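Local coordinates for protein separin (Saccharomyces cerevisiae, PDB 5U1T) that cleaves the cohesin subunit MCD1/SCC1 at the onset of anaphase as a caspase-like cysteine protease, and is held inactive by securin for most of the cell cycle, at residues 1267-1272 with 1333-1338. Residues are numbered along the deposited sequence; the frame is centred on the assembly and turned at random.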
ATOM      1  N   HIS A1267      49.643 -54.435  20.647  1.00 54.22           N
ATOM      2  CA  HIS A1267      50.753 -54.905  19.821  1.00 49.93           C
ATOM      3  C   HIS A1267      50.681 -56.403  19.621  1.00 49.08           C
ATOM      4  O   HIS A1267      50.892 -56.897  18.521  1.00 49.86           O
ATOM      5  CB  HIS A1267      52.095 -54.524  20.448  1.00 48.45           C
ATOM      6  CG  HIS A1267      53.282 -54.784  19.569  1.00 44.42           C
ATOM      7  ND1 HIS A1267      54.560 -54.423  19.922  1.00 39.88           N
ATOM      8  CD2 HIS A1267      53.383 -55.366  18.348  1.00 49.83           C
ATOM      9  CE1 HIS A1267      55.398 -54.765  18.963  1.00 43.45           C
ATOM     10  NE2 HIS A1267      54.716 -55.347  18.000  1.00 42.91           N
ATOM     11  N   GLN A1268      50.359 -57.130  20.677  1.00 54.12           N
ATOM     12  CA  GLN A1268      50.428 -58.575  20.602  1.00 54.42           C
ATOM     13  C   GLN A1268      49.117 -59.208  20.147  1.00 54.04           C
ATOM     14  O   GLN A1268      49.087 -60.389  19.813  1.00 57.04           O
ATOM     15  CB  GLN A1268      50.861 -59.150  21.953  1.00 53.24           C
ATOM     16  CG  GLN A1268      49.787 -59.154  23.026  1.00 62.88           C
ATOM     17  CD  GLN A1268      50.288 -59.707  24.381  1.00 72.82           C
ATOM     18  OE1 GLN A1268      50.527 -58.940  25.346  1.00 67.83           O
ATOM     19  NE2 GLN A1268      50.443 -61.045  24.454  1.00 66.22           N
ATOM     20  N   ASN A1269      48.047 -58.427  20.085  1.00 54.74           N
ATOM     21  CA  ASN A1269      46.730 -59.007  19.840  1.00 51.39           C
ATOM     22  C   ASN A1269      45.980 -58.514  18.598  1.00 53.37           C
ATOM     23  O   ASN A1269      44.957 -59.095  18.228  1.00 51.01           O
ATOM     24  CB  ASN A1269      45.866 -58.785  21.071  1.00 50.84           C
ATOM     25  CG  ASN A1269      46.317 -59.615  22.231  1.00 57.96           C
ATOM     26  OD1 ASN A1269      46.547 -60.818  22.082  1.00 59.14           O
ATOM     27  ND2 ASN A1269      46.482 -58.985  23.398  1.00 57.49           N
ATOM     28  N   LEU A1270      46.494 -57.458  17.967  1.00 48.42           N
ATOM     29  CA  LEU A1270      45.959 -56.956  16.697  1.00 49.58           C
ATOM     30  C   LEU A1270      46.769 -57.455  15.491  1.00 47.77           C
ATOM     31  O   LEU A1270      47.959 -57.192  15.397  1.00 49.49           O
ATOM     32  CB  LEU A1270      45.945 -55.430  16.696  1.00 50.17           C
ATOM     33  CG  LEU A1270      44.718 -54.674  17.184  1.00 49.87           C
ATOM     34  CD1 LEU A1270      44.048 -55.380  18.326  1.00 42.55           C
ATOM     35  CD2 LEU A1270      45.139 -53.271  17.578  1.00 51.35           C
ATOM     36  N   PRO A1271      46.109 -58.139  14.547  1.00 47.19           N
ATOM     37  CA  PRO A1271      46.781 -58.727  13.385  1.00 44.82           C
ATOM     38  C   PRO A1271      47.708 -57.754  12.671  1.00 49.57           C
ATOM     39  O   PRO A1271      48.756 -58.158  12.172  1.00 55.04           O
ATOM     40  CB  PRO A1271      45.631 -59.119  12.460  1.00 39.58           C
ATOM     41  CG  PRO A1271      44.435 -59.124  13.269  1.00 48.78           C
ATOM     42  CD  PRO A1271      44.644 -58.247  14.458  1.00 53.26           C
ATOM     43  N   SER A1272      47.332 -56.486  12.620  1.00 52.85           N
ATOM     44  CA  SER A1272      48.124 -55.507  11.905  1.00 51.35           C
ATOM     45  C   SER A1272      49.451 -55.250  12.591  1.00 50.96           C
ATOM     46  O   SER A1272      50.485 -55.122  11.932  1.00 49.57           O
ATOM     47  CB  SER A1272      47.358 -54.200  11.768  1.00 50.07           C
ATOM     48  OG  SER A1272      47.900 -53.452  10.700  1.00 49.73           O
ATOM     49  N   SER A1333      39.752 -62.724  23.220  1.00 62.46           N
ATOM     50  CA  SER A1333      39.872 -63.402  24.507  1.00 62.31           C
ATOM     51  C   SER A1333      40.988 -62.754  25.301  1.00 62.08           C
ATOM     52  O   SER A1333      40.818 -62.393  26.473  1.00 61.82           O
ATOM     53  CB  SER A1333      40.142 -64.884  24.316  1.00 66.34           C
ATOM     54  OG  SER A1333      39.610 -65.301  23.069  1.00 76.53           O
ATOM     55  N   MET A1334      42.113 -62.558  24.632  1.00 57.88           N
ATOM     56  CA  MET A1334      43.284 -61.964  25.253  1.00 57.84           C
ATOM     57  C   MET A1334      43.097 -60.457  25.516  1.00 61.28           C
ATOM     58  O   MET A1334      43.525 -59.955  26.559  1.00 57.79           O
ATOM     59  CB  MET A1334      44.504 -62.231  24.372  1.00 57.94           C
ATOM     60  CG  MET A1334      45.805 -62.430  25.102  1.00 64.52           C
ATOM     61  SD  MET A1334      45.780 -63.762  26.330  1.00 73.47           S
ATOM     62  CE  MET A1334      44.921 -65.043  25.396  1.00 69.49           C
ATOM     63  N   LEU A1335      42.457 -59.736  24.592  1.00 56.68           N
ATOM     64  CA  LEU A1335      42.136 -58.330  24.844  1.00 54.47           C
ATOM     65  C   LEU A1335      41.363 -58.224  26.140  1.00 55.64           C
ATOM     66  O   LEU A1335      41.714 -57.461  27.031  1.00 59.71           O
ATOM     67  CB  LEU A1335      41.304 -57.711  23.718  1.00 56.35           C
ATOM     68  CG  LEU A1335      41.948 -57.359  22.377  1.00 59.35           C
ATOM     69  CD1 LEU A1335      40.971 -56.592  21.509  1.00 52.62           C
ATOM     70  CD2 LEU A1335      43.238 -56.582  22.577  1.00 57.81           C
ATOM     71  N   HIS A1336      40.301 -59.013  26.217  1.00 57.72           N
ATOM     72  CA  HIS A1336      39.401 -59.073  27.358  1.00 60.58           C
ATOM     73  C   HIS A1336      40.163 -59.287  28.658  1.00 65.38           C
ATOM     74  O   HIS A1336      40.074 -58.459  29.580  1.00 64.09           O
ATOM     75  CB  HIS A1336      38.375 -60.193  27.118  1.00 65.39           C
ATOM     76  CG  HIS A1336      37.601 -60.618  28.330  1.00 67.34           C
ATOM     77  ND1 HIS A1336      36.971 -61.843  28.404  1.00 68.26           N
ATOM     78  CD2 HIS A1336      37.335 -59.987  29.503  1.00 69.42           C
ATOM     79  CE1 HIS A1336      36.367 -61.955  29.574  1.00 69.40           C
ATOM     80  NE2 HIS A1336      36.577 -60.848  30.264  1.00 70.36           N
ATOM     81  N   VAL A1337      40.913 -60.388  28.721  1.00 60.07           N
ATOM     82  CA  VAL A1337      41.598 -60.782  29.939  1.00 59.23           C
ATOM     83  C   VAL A1337      42.642 -59.764  30.359  1.00 56.30           C
ATOM     84  O   VAL A1337      42.654 -59.322  31.503  1.00 54.73           O
ATOM     85  CB  VAL A1337      42.277 -62.168  29.780  1.00 63.22           C
ATOM     86  CG1 VAL A1337      43.300 -62.400  30.880  1.00 54.02           C
ATOM     87  CG2 VAL A1337      41.231 -63.273  29.768  1.00 56.10           C
ATOM     88  N   GLN A1338      43.525 -59.406  29.436  1.00 55.64           N
ATOM     89  CA  GLN A1338      44.634 -58.505  29.744  1.00 55.39           C
ATOM     90  C   GLN A1338      44.183 -57.063  30.046  1.00 59.39           C
ATOM     91  O   GLN A1338      44.766 -56.396  30.890  1.00 56.97           O
ATOM     92  CB  GLN A1338      45.650 -58.505  28.594  1.00 53.89           C
ATOM     93  CG  GLN A1338      46.538 -59.742  28.526  1.00 60.81           C
ATOM     94  CD  GLN A1338      47.173 -59.964  27.143  1.00 64.50           C
ATOM     95  OE1 GLN A1338      47.015 -59.139  26.241  1.00 72.31           O
ATOM     96  NE2 GLN A1338      47.863 -61.080  26.967  1.00 60.84           N
TER
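N1269 and Q1338 join two helices of the C50 peptidase region: the last turn of helix 1252-1269, where the chain breaks at L1270 before helix 1271-1275, packs on the first turns of helix 1332-1347. The contact is helix-end packing within a helical part at the far end of the elongated molecule, away from the predicted active site, and the CA atoms of N1269 and L1335 come within 6.8 Å.

One hydrogen bond between side-chain amides carries the polar part, with a third amide alongside. N1269 ND2 donates to Q1338 OE1 over 2.9 Å, the N-H...O angle a bent 137°. The acceptor lies almost in the amide plane of N1269, whereas the donor stands 25° out of the carbonyl plane of Q1338. ND2 of N1269 also makes a weak hydrogen bond back to I1265 O, one turn earlier in its own helix, which ties the amide to both helices. Q1268, extended beyond its CG, meets Q1338 from the opposite direction, but these amides merely touch, Q1268 NE2 lying 3.6 Å from Q1338 NE2.

Van der Waals contacts from helix 1332-1347 reach N1269 from one side of its amide plane. The M1334 side chain runs across that of N1269 at about a right angle, with M1334 CB above the amide plane, 3.4 Å from N1269 OD1; bends at chi2 and chi3 then carry the sulfur away. L1335 places CG beside its backbone N (chi1 -74°), and L1335 CD2 meets the CB methylene of N1269 at 3.7 Å. Cutting N1269 back to an alanine is likely to leave Q1338 OE1 without this donor and to open a gap beside M1334 CB. On the buried side, I1311 and L1318 of helix 1303-1320 cover L1335 and L1270 respectively, and these two leucines meet loosely, L1270 CD1 lying 4.5 Å from L1335 CD2.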